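Local coordinates for protein catalase (Bacillus pumilus, PDB 4QOL) that breaks down hydrogen peroxide to water and oxygen at a buried heme and also shows peroxidase-like reactivity toward phenolic substrates, at residues 9-14 / 35-40; 96-101 / 108-113; 130-135 / 178-183. All coordinates share one frame; numbering follows the deposited sequence.

Contact 1 of 3, residues 9-14 / 35-40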
loop_
_atom_site.group_PDB
_atom_site.type_symbol
_atom_site.label_atom_id
_atom_site.label_comp_id
_atom_site.label_asym_id
_atom_site.label_seq_id
_atom_site.Cartn_x
_atom_site.Cartn_y
_atom_site.Cartn_z
ATOM N N LEU A 9 -21.802 -0.059 21.839
ATOM C CA LEU A 9 -21.151 -0.358 20.560
ATOM C C LEU A 9 -21.348 0.836 19.650
ATOM O O LEU A 9 -22.420 1.324 19.562
ATOM C CB LEU A 9 -21.745 -1.650 19.986
ATOM C CG LEU A 9 -20.965 -2.210 18.814
ATOM C CD1 LEU A 9 -19.825 -3.062 19.322
ATOM C CD2 LEU A 9 -21.883 -3.051 17.926
ATOM N N THR A 10 -20.277 1.335 19.029
ATOM C CA THR A 10 -20.363 2.501 18.160
ATOM C C THR A 10 -19.757 2.182 16.787
ATOM O O THR A 10 -18.971 1.271 16.630
ATOM C CB THR A 10 -19.617 3.690 18.760
ATOM O OG1 THR A 10 -18.200 3.474 18.670
ATOM C CG2 THR A 10 -20.012 3.943 20.170
ATOM N N THR A 11 -20.056 3.034 15.836
ATOM C CA THR A 11 -19.244 3.094 14.617
ATOM C C THR A 11 -17.902 3.792 14.933
ATOM O O THR A 11 -17.715 4.362 16.026
ATOM C CB THR A 11 -19.957 3.919 13.543
ATOM O OG1 THR A 11 -20.035 5.313 13.897
ATOM C CG2 THR A 11 -21.373 3.367 13.223
ATOM N N ASN A 12 -16.996 3.853 13.955
ATOM C CA ASN A 12 -15.771 4.628 14.080
ATOM C C ASN A 12 -15.945 6.136 14.123
ATOM O O ASN A 12 -14.993 6.838 14.485
ATOM C CB ASN A 12 -14.749 4.215 13.022
ATOM C CG ASN A 12 -14.343 2.775 13.139
ATOM O OD1 ASN A 12 -14.311 2.192 14.234
ATOM N ND2 ASN A 12 -14.031 2.149 11.997
ATOM N N GLN A 13 -17.149 6.604 13.742
ATOM C CA GLN A 13 -17.527 7.996 13.859
ATOM C C GLN A 13 -18.015 8.306 15.269
ATOM O O GLN A 13 -18.336 9.461 15.567
ATOM C CB GLN A 13 -18.607 8.356 12.870
ATOM C CG GLN A 13 -18.310 8.063 11.388
ATOM C CD GLN A 13 -17.356 9.051 10.779
ATOM O OE1 GLN A 13 -17.016 10.098 11.371
ATOM N NE2 GLN A 13 -16.835 8.697 9.610
ATOM N N GLY A 14 -18.095 7.305 16.131
ATOM C CA GLY A 14 -18.639 7.527 17.500
ATOM C C GLY A 14 -20.149 7.546 17.638
ATOM O O GLY A 14 -20.660 7.967 18.653
ATOM N N ASP A 35 -27.134 2.092 1.668
ATOM C CA ASP A 35 -27.156 3.010 2.846
ATOM C C ASP A 35 -27.266 2.180 4.164
ATOM O O ASP A 35 -28.275 2.197 4.895
ATOM C CB ASP A 35 -28.276 4.039 2.752
ATOM C CG ASP A 35 -28.327 4.973 3.929
ATOM O OD1 ASP A 35 -27.306 5.125 4.627
ATOM O OD2 ASP A 35 -29.388 5.594 4.171
ATOM N N ASP A 36 -26.163 1.526 4.497
ATOM C CA ASP A 36 -25.993 0.817 5.767
ATOM C C ASP A 36 -24.557 1.052 6.156
ATOM O O ASP A 36 -23.677 0.207 5.899
ATOM C CB ASP A 36 -26.267 -0.687 5.590
ATOM C CG ASP A 36 -26.289 -1.451 6.927
ATOM O OD1 ASP A 36 -25.801 -0.904 7.933
ATOM O OD2 ASP A 36 -26.883 -2.554 6.952
ATOM N N TYR A 37 -24.288 2.225 6.694
ATOM C CA TYR A 37 -22.915 2.601 6.961
ATOM C C TYR A 37 -22.249 1.623 7.940
ATOM O O TYR A 37 -21.071 1.299 7.797
ATOM C CB TYR A 37 -22.856 4.027 7.552
ATOM C CG TYR A 37 -21.441 4.445 7.944
ATOM C CD1 TYR A 37 -20.571 4.958 6.976
ATOM C CD2 TYR A 37 -20.951 4.308 9.270
ATOM C CE1 TYR A 37 -19.291 5.363 7.313
ATOM C CE2 TYR A 37 -19.658 4.681 9.586
ATOM C CZ TYR A 37 -18.825 5.227 8.611
ATOM O OH TYR A 37 -17.527 5.555 8.916
ATOM N N HIS A 38 -22.977 1.214 8.977
ATOM C CA HIS A 38 -22.412 0.282 9.929
ATOM C C HIS A 38 -21.953 -1.027 9.276
ATOM O O HIS A 38 -20.851 -1.514 9.548
ATOM C CB HIS A 38 -23.411 -0.021 11.065
ATOM C CG HIS A 38 -22.929 -1.046 12.073
ATOM N ND1 HIS A 38 -21.666 -1.036 12.624
ATOM C CD2 HIS A 38 -23.569 -2.065 12.678
ATOM C CE1 HIS A 38 -21.546 -2.015 13.507
ATOM N NE2 HIS A 38 -22.660 -2.693 13.513
ATOM N N LEU A 39 -22.789 -1.609 8.444
ATOM C CA LEU A 39 -22.450 -2.855 7.734
ATOM C C LEU A 39 -21.171 -2.636 6.897
ATOM O O LEU A 39 -20.217 -3.419 6.988
ATOM C CB LEU A 39 -23.563 -3.347 6.792
ATOM C CG LEU A 39 -23.307 -4.551 5.890
ATOM C CD1 LEU A 39 -23.204 -5.836 6.738
ATOM C CD2 LEU A 39 -24.390 -4.788 4.806
ATOM N N ILE A 40 -21.177 -1.575 6.092
ATOM C CA ILE A 40 -20.101 -1.391 5.160
ATOM C C ILE A 40 -18.812 -1.048 5.940
ATOM O O ILE A 40 -17.710 -1.581 5.636
ATOM C CB ILE A 40 -20.427 -0.346 4.090
ATOM C CG1 ILE A 40 -21.623 -0.762 3.254
ATOM C CG2 ILE A 40 -19.221 -0.102 3.199
ATOM C CD1 ILE A 40 -21.458 -2.107 2.601
#

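Contact 2 of 3, residues 96-101 / 108-113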
loop_
_atom_site.group_PDB
_atom_site.type_symbol
_atom_site.label_atom_id
_atom_site.label_comp_id
_atom_site.label_asym_id
_atom_site.label_seq_id
_atom_site.Cartn_x
_atom_site.Cartn_y
_atom_site.Cartn_z
ATOM N N SER A 96 10.938 -17.118 17.196
ATOM C CA SER A 96 10.320 -17.498 15.958
ATOM C C SER A 96 10.967 -18.767 15.391
ATOM O O SER A 96 12.097 -19.129 15.754
ATOM C CB SER A 96 10.455 -16.347 14.940
ATOM O OG SER A 96 11.794 -15.927 14.838
ATOM N N THR A 97 10.268 -19.426 14.455
ATOM C CA THR A 97 10.924 -20.272 13.462
ATOM C C THR A 97 11.375 -19.451 12.301
ATOM O O THR A 97 11.415 -18.210 12.406
ATOM C CB THR A 97 9.959 -21.433 13.011
ATOM O OG1 THR A 97 8.821 -20.904 12.370
ATOM C CG2 THR A 97 9.497 -22.308 14.254
ATOM N N VAL A 98 11.753 -20.047 11.183
ATOM C CA VAL A 98 12.325 -19.310 10.067
ATOM C C VAL A 98 11.570 -19.383 8.750
ATOM O O VAL A 98 11.211 -18.345 8.190
ATOM C CB VAL A 98 13.811 -19.678 9.799
ATOM C CG1 VAL A 98 14.337 -18.853 8.594
ATOM C CG2 VAL A 98 14.616 -19.461 11.048
ATOM N N ILE A 99 11.340 -20.582 8.232
ATOM C CA ILE A 99 11.035 -20.756 6.828
ATOM C C ILE A 99 9.527 -20.717 6.545
ATOM O O ILE A 99 9.107 -20.093 5.598
ATOM C CB ILE A 99 11.678 -22.023 6.283
ATOM C CG1 ILE A 99 13.198 -21.796 6.184
ATOM C CG2 ILE A 99 11.092 -22.459 4.929
ATOM C CD1 ILE A 99 13.689 -20.702 5.213
ATOM N N HIS A 100 8.740 -21.390 7.339
ATOM C CA HIS A 100 7.347 -21.614 6.906
ATOM C C HIS A 100 6.474 -20.432 7.368
ATOM O O HIS A 100 6.910 -19.602 8.152
ATOM C CB HIS A 100 6.797 -22.961 7.348
ATOM C CG HIS A 100 7.397 -24.117 6.613
ATOM N ND1 HIS A 100 6.871 -24.640 5.455
ATOM C CD2 HIS A 100 8.570 -24.758 6.823
ATOM C CE1 HIS A 100 7.628 -25.646 5.053
ATOM N NE2 HIS A 100 8.673 -25.730 5.847
ATOM N N PRO A 101 5.244 -20.278 6.807
ATOM C CA PRO A 101 4.431 -19.091 7.071
ATOM C C PRO A 101 3.856 -19.013 8.481
ATOM O O PRO A 101 4.060 -19.912 9.312
ATOM C CB PRO A 101 3.279 -19.196 6.026
ATOM C CG PRO A 101 3.824 -20.042 4.946
ATOM C CD PRO A 101 4.711 -21.020 5.636
ATOM N N LEU A 108 8.872 -28.046 13.442
ATOM C CA LEU A 108 9.733 -28.227 12.306
ATOM C C LEU A 108 11.197 -27.951 12.612
ATOM O O LEU A 108 11.497 -27.199 13.514
ATOM C CB LEU A 108 9.284 -27.315 11.180
ATOM C CG LEU A 108 7.798 -27.320 10.804
ATOM C CD1 LEU A 108 7.473 -26.417 9.616
ATOM C CD2 LEU A 108 7.333 -28.756 10.470
ATOM N N ARG A 109 12.083 -28.535 11.799
ATOM C CA ARG A 109 13.502 -28.281 11.920
ATOM C C ARG A 109 13.779 -26.893 11.381
ATOM O O ARG A 109 13.293 -26.560 10.286
ATOM C CB ARG A 109 14.287 -29.351 11.150
ATOM C CG ARG A 109 15.797 -29.178 11.276
ATOM C CD ARG A 109 16.606 -30.340 10.698
ATOM N NE ARG A 109 16.158 -31.638 11.218
ATOM C CZ ARG A 109 16.416 -32.100 12.425
ATOM N NH1 ARG A 109 17.282 -31.484 13.257
ATOM N NH2 ARG A 109 15.836 -33.188 12.798
ATOM N N ASP A 110 14.534 -26.095 12.106
ATOM C CA ASP A 110 14.825 -24.694 11.670
ATOM C C ASP A 110 15.713 -24.105 12.744
ATOM O O ASP A 110 15.522 -24.415 13.915
ATOM C CB ASP A 110 13.519 -23.849 11.611
ATOM C CG ASP A 110 13.181 -23.266 10.217
ATOM O OD1 ASP A 110 13.936 -23.415 9.222
ATOM O OD2 ASP A 110 11.983 -22.776 10.062
ATOM N N PRO A 111 16.578 -23.146 12.381
ATOM C CA PRO A 111 16.998 -22.180 13.448
ATOM C C PRO A 111 15.770 -21.551 14.095
ATOM O O PRO A 111 14.671 -21.563 13.510
ATOM C CB PRO A 111 17.796 -21.159 12.694
ATOM C CG PRO A 111 18.085 -21.772 11.373
ATOM C CD PRO A 111 16.913 -22.614 11.061
ATOM N N ARG A 112 15.924 -21.115 15.322
ATOM C CA ARG A 112 14.956 -20.265 15.931
ATOM C C ARG A 112 15.462 -18.849 16.085
ATOM O O ARG A 112 16.587 -18.631 16.548
ATOM C CB ARG A 112 14.613 -20.799 17.321
ATOM C CG ARG A 112 13.383 -21.736 17.388
ATOM C CD ARG A 112 13.427 -22.902 16.433
ATOM N NE ARG A 112 12.219 -23.782 16.533
ATOM C CZ ARG A 112 12.040 -24.809 15.728
ATOM N NH1 ARG A 112 12.938 -25.099 14.820
ATOM N NH2 ARG A 112 10.946 -25.541 15.801
ATOM N N GLY A 113 14.585 -17.893 15.784
ATOM C CA GLY A 113 14.911 -16.491 16.067
ATOM C C GLY A 113 14.818 -16.163 17.523
ATOM O O GLY A 113 13.986 -16.704 18.248
HETATM O O HOH W 1 9.404 -23.229 9.515
#

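Contact 3 of 3, residues 130-135 / 178-183. With HEM (protoporphyrin IX containing Fe), chain E.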
loop_
_atom_site.group_PDB
_atom_site.type_symbol
_atom_site.label_atom_id
_atom_site.label_comp_id
_atom_site.label_asym_id
_atom_site.label_seq_id
_atom_site.Cartn_x
_atom_site.Cartn_y
_atom_site.Cartn_z
ATOM N N ASN A 130 19.745 -15.542 16.719
ATOM C CA ASN A 130 19.133 -16.855 16.558
ATOM C C ASN A 130 19.607 -17.755 17.678
ATOM O O ASN A 130 20.599 -17.415 18.349
ATOM C CB ASN A 130 19.555 -17.518 15.212
ATOM C CG ASN A 130 18.686 -17.162 14.030
ATOM O OD1 ASN A 130 17.561 -16.661 14.137
ATOM N ND2 ASN A 130 19.196 -17.529 12.842
ATOM N N ASN A 131 19.017 -18.896 17.865
ATOM C CA ASN A 131 19.578 -19.896 18.830
ATOM C C ASN A 131 20.936 -20.406 18.417
ATOM O O ASN A 131 21.898 -20.330 19.199
ATOM C CB ASN A 131 18.602 -21.066 19.112
ATOM C CG ASN A 131 18.347 -21.961 17.909
ATOM O OD1 ASN A 131 18.309 -21.492 16.780
ATOM N ND2 ASN A 131 18.113 -23.260 18.171
ATOM N N LEU A 132 21.058 -20.913 17.183
ATOM C CA LEU A 132 22.331 -21.409 16.741
ATOM C C LEU A 132 23.342 -20.235 16.537
ATOM O O LEU A 132 22.972 -19.165 16.080
ATOM C CB LEU A 132 22.190 -22.218 15.446
ATOM C CG LEU A 132 21.110 -23.279 15.504
ATOM C CD1 LEU A 132 21.003 -23.979 14.167
ATOM C CD2 LEU A 132 21.389 -24.319 16.593
ATOM N N PRO A 133 24.619 -20.494 16.763
ATOM C CA PRO A 133 25.576 -19.362 16.831
ATOM C C PRO A 133 26.322 -18.996 15.552
ATOM O O PRO A 133 27.178 -18.003 15.583
ATOM C CB PRO A 133 26.603 -19.824 17.881
ATOM C CG PRO A 133 26.637 -21.285 17.676
ATOM C CD PRO A 133 25.183 -21.674 17.412
ATOM N N ILE A 134 26.026 -19.695 14.473
ATOM C CA ILE A 134 26.591 -19.451 13.150
ATOM C C ILE A 134 25.512 -19.397 12.111
ATOM O O ILE A 134 24.341 -19.546 12.412
ATOM C CB ILE A 134 27.615 -20.514 12.766
ATOM C CG1 ILE A 134 27.009 -21.897 12.905
ATOM C CG2 ILE A 134 28.823 -20.440 13.669
ATOM C CD1 ILE A 134 27.839 -22.929 12.278
ATOM N N PHE A 135 25.890 -19.163 10.862
ATOM C CA PHE A 135 24.944 -19.147 9.784
ATOM C C PHE A 135 25.398 -19.981 8.589
ATOM O O PHE A 135 26.545 -20.397 8.508
ATOM C CB PHE A 135 24.643 -17.691 9.342
ATOM C CG PHE A 135 23.265 -17.481 8.901
ATOM C CD1 PHE A 135 22.226 -17.678 9.768
ATOM C CD2 PHE A 135 22.974 -17.079 7.607
ATOM C CE1 PHE A 135 20.908 -17.546 9.372
ATOM C CE2 PHE A 135 21.668 -16.893 7.189
ATOM C CZ PHE A 135 20.632 -17.068 8.085
ATOM N N LEU A 178 25.105 -26.662 8.959
ATOM C CA LEU A 178 24.283 -27.865 8.761
ATOM C C LEU A 178 24.625 -28.932 9.807
ATOM O O LEU A 178 23.804 -29.746 10.256
ATOM C CB LEU A 178 24.487 -28.402 7.385
ATOM C CG LEU A 178 24.006 -27.456 6.286
ATOM C CD1 LEU A 178 24.406 -27.982 4.915
ATOM C CD2 LEU A 178 22.493 -27.347 6.342
ATOM N N THR A 179 25.870 -28.916 10.268
ATOM C CA THR A 179 26.298 -29.811 11.345
ATOM C C THR A 179 25.663 -29.510 12.721
ATOM O O THR A 179 25.502 -30.433 13.546
ATOM C CB THR A 179 27.843 -29.816 11.441
ATOM O OG1 THR A 179 28.370 -30.189 10.150
ATOM C CG2 THR A 179 28.355 -30.743 12.511
ATOM N N TRP A 180 25.255 -28.246 12.949
ATOM C CA TRP A 180 24.412 -27.905 14.077
ATOM C C TRP A 180 22.922 -28.133 13.840
ATOM O O TRP A 180 22.255 -28.688 14.679
ATOM C CB TRP A 180 24.599 -26.389 14.447
ATOM C CG TRP A 180 25.833 -26.002 15.068
ATOM C CD1 TRP A 180 27.073 -25.894 14.479
ATOM C CD2 TRP A 180 26.008 -25.551 16.419
ATOM N NE1 TRP A 180 27.939 -25.410 15.347
ATOM C CE2 TRP A 180 27.346 -25.220 16.563
ATOM C CE3 TRP A 180 25.177 -25.459 17.524
ATOM C CZ2 TRP A 180 27.894 -24.740 17.770
ATOM C CZ3 TRP A 180 25.736 -24.987 18.731
ATOM C CH2 TRP A 180 27.050 -24.642 18.830
ATOM N N LEU A 181 22.436 -27.667 12.691
ATOM C CA LEU A 181 21.009 -27.732 12.343
ATOM C C LEU A 181 20.485 -29.164 12.285
ATOM O O LEU A 181 19.302 -29.391 12.598
ATOM C CB LEU A 181 20.779 -27.077 11.001
ATOM C CG LEU A 181 19.315 -26.915 10.590
ATOM C CD1 LEU A 181 18.488 -26.130 11.600
ATOM C CD2 LEU A 181 19.237 -26.245 9.195
ATOM N N PHE A 182 21.338 -30.144 11.896
ATOM C CA PHE A 182 20.818 -31.520 11.825
ATOM C C PHE A 182 21.195 -32.339 13.052
ATOM O O PHE A 182 20.873 -33.513 13.112
ATOM C CB PHE A 182 21.210 -32.175 10.500
ATOM C CG PHE A 182 20.399 -31.710 9.371
ATOM C CD1 PHE A 182 19.211 -32.338 9.071
ATOM C CD2 PHE A 182 20.750 -30.597 8.643
ATOM C CE1 PHE A 182 18.407 -31.883 8.053
ATOM C CE2 PHE A 182 19.945 -30.157 7.583
ATOM C CZ PHE A 182 18.800 -30.820 7.269
ATOM N N SER A 183 21.814 -31.704 14.058
ATOM C CA SER A 183 21.723 -32.243 15.462
ATOM C C SER A 183 20.318 -32.095 15.954
ATOM O O SER A 183 19.464 -31.495 15.265
ATOM C CB SER A 183 22.675 -31.554 16.432
ATOM O OG SER A 183 22.207 -30.274 16.855
HETATM C CHA HEM E . 13.662 -11.535 10.331
HETATM C CHB HEM E . 16.502 -10.556 6.522
HETATM C CHC HEM E . 20.136 -13.208 8.657
HETATM C CHD HEM E . 17.424 -13.470 12.664
HETATM C C1A HEM E . 14.114 -11.078 9.103
HETATM C C2A HEM E . 13.335 -10.347 8.149
HETATM C C3A HEM E . 14.136 -10.072 7.084
HETATM C C4A HEM E . 15.399 -10.620 7.373
HETATM C CMA HEM E . 13.903 -9.273 5.834
HETATM C CAA HEM E . 11.913 -9.937 8.357
HETATM C CBA HEM E . 11.948 -8.829 9.430
HETATM C CGA HEM E . 10.624 -8.188 9.615
HETATM O O1A HEM E . 10.460 -7.464 10.618
HETATM O O2A HEM E . 9.729 -8.275 8.743
HETATM C C1B HEM E . 17.718 -11.235 6.815
HETATM C C2B HEM E . 18.828 -11.222 5.913
HETATM C C3B HEM E . 19.835 -11.964 6.473
HETATM C C4B HEM E . 19.361 -12.408 7.792
HETATM C CMB HEM E . 18.845 -10.501 4.589
HETATM C CAB HEM E . 21.185 -12.232 5.973
HETATM C CBB HEM E . 21.667 -11.493 4.970
HETATM C C1C HEM E . 19.704 -13.503 9.950
HETATM C C2C HEM E . 20.545 -13.917 10.958
HETATM C C3C HEM E . 19.776 -14.014 12.076
HETATM C C4C HEM E . 18.463 -13.580 11.779
HETATM C CMC HEM E . 22.000 -14.283 10.761
HETATM C CAC HEM E . 20.251 -14.306 13.387
HETATM C CBC HEM E . 21.510 -14.008 13.658
HETATM C C1D HEM E . 16.175 -12.947 12.295
HETATM C C2D HEM E . 15.056 -12.922 13.236
HETATM C C3D HEM E . 13.991 -12.417 12.605
HETATM C C4D HEM E . 14.475 -12.117 11.262
HETATM C CMD HEM E . 15.163 -13.424 14.645
HETATM C CAD HEM E . 12.609 -12.174 13.158
HETATM C CBD HEM E . 12.685 -10.839 13.934
HETATM C CGD HEM E . 11.304 -10.661 14.492
HETATM O O1D HEM E . 11.044 -11.252 15.534
HETATM O O2D HEM E . 10.445 -9.935 13.924
HETATM N NA HEM E . 15.420 -11.222 8.625
HETATM N NB HEM E . 18.103 -11.945 7.892
HETATM N NC HEM E . 18.457 -13.227 10.465
HETATM N ND HEM E . 15.800 -12.456 11.119
HETATM FE FE HEM E . 16.910 -12.215 9.572
#

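Contact 1 of 3, residues 9-14 / 35-40
Gln13 and Tyr37 make the hydrogen bond that joins 9-14 to 35-40. Gln13 NE2 donates to Tyr37 OH over 3.3 Å, fairly straight at 158° at the hydrogen, and the hydroxyl lies near the plane of the amide. That plane is turned 54° from the phenol ring. The bend at chi2 (-76°) turns the Gln13 amide so that NE2 meets the hydroxyl, while Gln13 CG already lies 3.6 Å from Tyr37 OH. The stronger partner of Tyr37 OH is the carboxylate of Glu41, one helical turn on, which also takes the backbone N of Asn12.

Turn and capping bonds shape the two backbones. Thr11 to Gly14 is a type I beta turn, and Thr11 OG1 accepts from Gln13 N in an ST turn. Thr11 O is gripped from opposite faces of its plane by Thr10 OG1 and Gly14 N. On the other side Asp36 is the N-cap of helix 37-46, its OD1 taking Leu39 N at 3.1 Å from above the carboxylate plane; the same oxygen forms a salt bridge with Arg413 of the third subunit.

This is the N-terminal arm of the catalase fold, which reaches far from the body of its own chain: Thr10 and Asn12 hydrogen-bond to His365, Asn366 and Gln368 of the second subunit.

The apolar contacts are looser. Thr11 CB sits 4.0 Å from Tyr37 CE2, at the edge of the ring. At the His38 imidazole, Thr11 CG2 lies 4.5 Å from His38 ND1, and Leu9 CD2 4.5 Å from His38 NE2, which is hydrogen-bonded to Asn20.

Contact 2 of 3, residues 96-101 / 108-113
Asp110 OD2 takes two neighbouring amides of 96-101, Val98 N at 3.0 Å and Ile99 N at 2.9 Å. Both reach it from the same face of the carboxylate, Val98 N from well above the plane and Ile99 N on the syn side, tilted from the plane. A water carries the pattern one residue further, accepting from His100 N and donating to OD2.

Ser96 and Gly113 form an antiparallel hydrogen-bonded pair, with Gly113 N to Ser96 O at 2.8 Å. It is the last rung between strands 88-96 and 113-120 of the catalase beta-barrel, and Gly113 also touches the heme. Ser96 OG is hydrogen-bonded to His57.

Arg112 closes the connecting loop on itself: NH1 and NH2 both grip Leu108 O end-on, and NH1 adds Asp110 O, all in the guanidinium plane. Thr97 CG2 rests over one face of this group, 3.8 Å from Arg112 NE. A leucine in place of Arg112 would probably leave the carbonyls of Leu108 and Asp110 without these donors and free the loop to shift.

Further out, Val98 CG2 packs 3.9 Å from Pro111 CD, and Leu108 CD1 approaches the His100 ring, which meets Phe240 of the third subunit edge-to-face.

Contact 3 of 3, residues 130-135 / 178-183
Trp180 spreads its indole beneath Pro133, and Leu132 and Ile134 pack around it, joining the loop that follows strand 123-130 of the catalase beta-barrel to the C-terminal end of helix 175-181. No hydrogen bond crosses between the two segments; the union is apolar and fully buried.

The pyrrolidine of Pro133 lies over one face of the indole. Its CD stands 3.7 Å from the centroid of the six-membered ring and 14° off the normal, a CH-pi contact, while CG comes to 3.6 Å from Trp180 CH2. Trp180 CG is anti to the carbonyl carbon (chi1 -72°), and the second torsion carries the benzo half of the indole under the proline. Ile134 meets the pyrrole half from the same face. Its CG1 branch stands between the backbone N and the carbonyl carbon (chi1 53°) and runs on extended, at about a right angle to the Trp180 side chain, to place CD1 3.8 Å from Trp180 CD1. Trp180 has a further partner in Lys428, a cation-pi contact.

Leu132 divides its two methyls. CD2 slides past the indole to 4.1 Å from Trp180 CE3, and CD1 reaches Leu181, where the two side chains cross with their CD1 methyls 4.2 Å apart.

The ends of the same loop serve the heme pocket. Asn130 sits over the porphyrin where a vinyl group is attached, its CG 3.3 Å from HEM CAC, and Phe135 turns one ring face to a heme methyl, CMC being 3.5 Å from Phe135 CD1. Where the helix ends, Ser183 OG folds back and donates in the carbonyl plane to Trp180 O at 2.7 Å.

Contacts 2 and 3 are neighbours, their centres 12 Å apart, and they touch directly: Asn131 N probably donates to Arg112 O at 2.8 Å, and Arg109 NH1 to Leu181 O at 3.0 Å. Both reach the heme pocket, contact 2 through Gly113 and contact 3 through Asn130 and Phe135, so the loops beside the porphyrin are tied to one another and to helix 175-181. Contact 1 stands apart, its centre about 41 Å from that of contact 2 and 52 Å from that of contact 3. It lies at subunit interfaces, meeting all three other subunits, the third shared with contact 2; its His38 side chain is about 13 Å from a different bound heme.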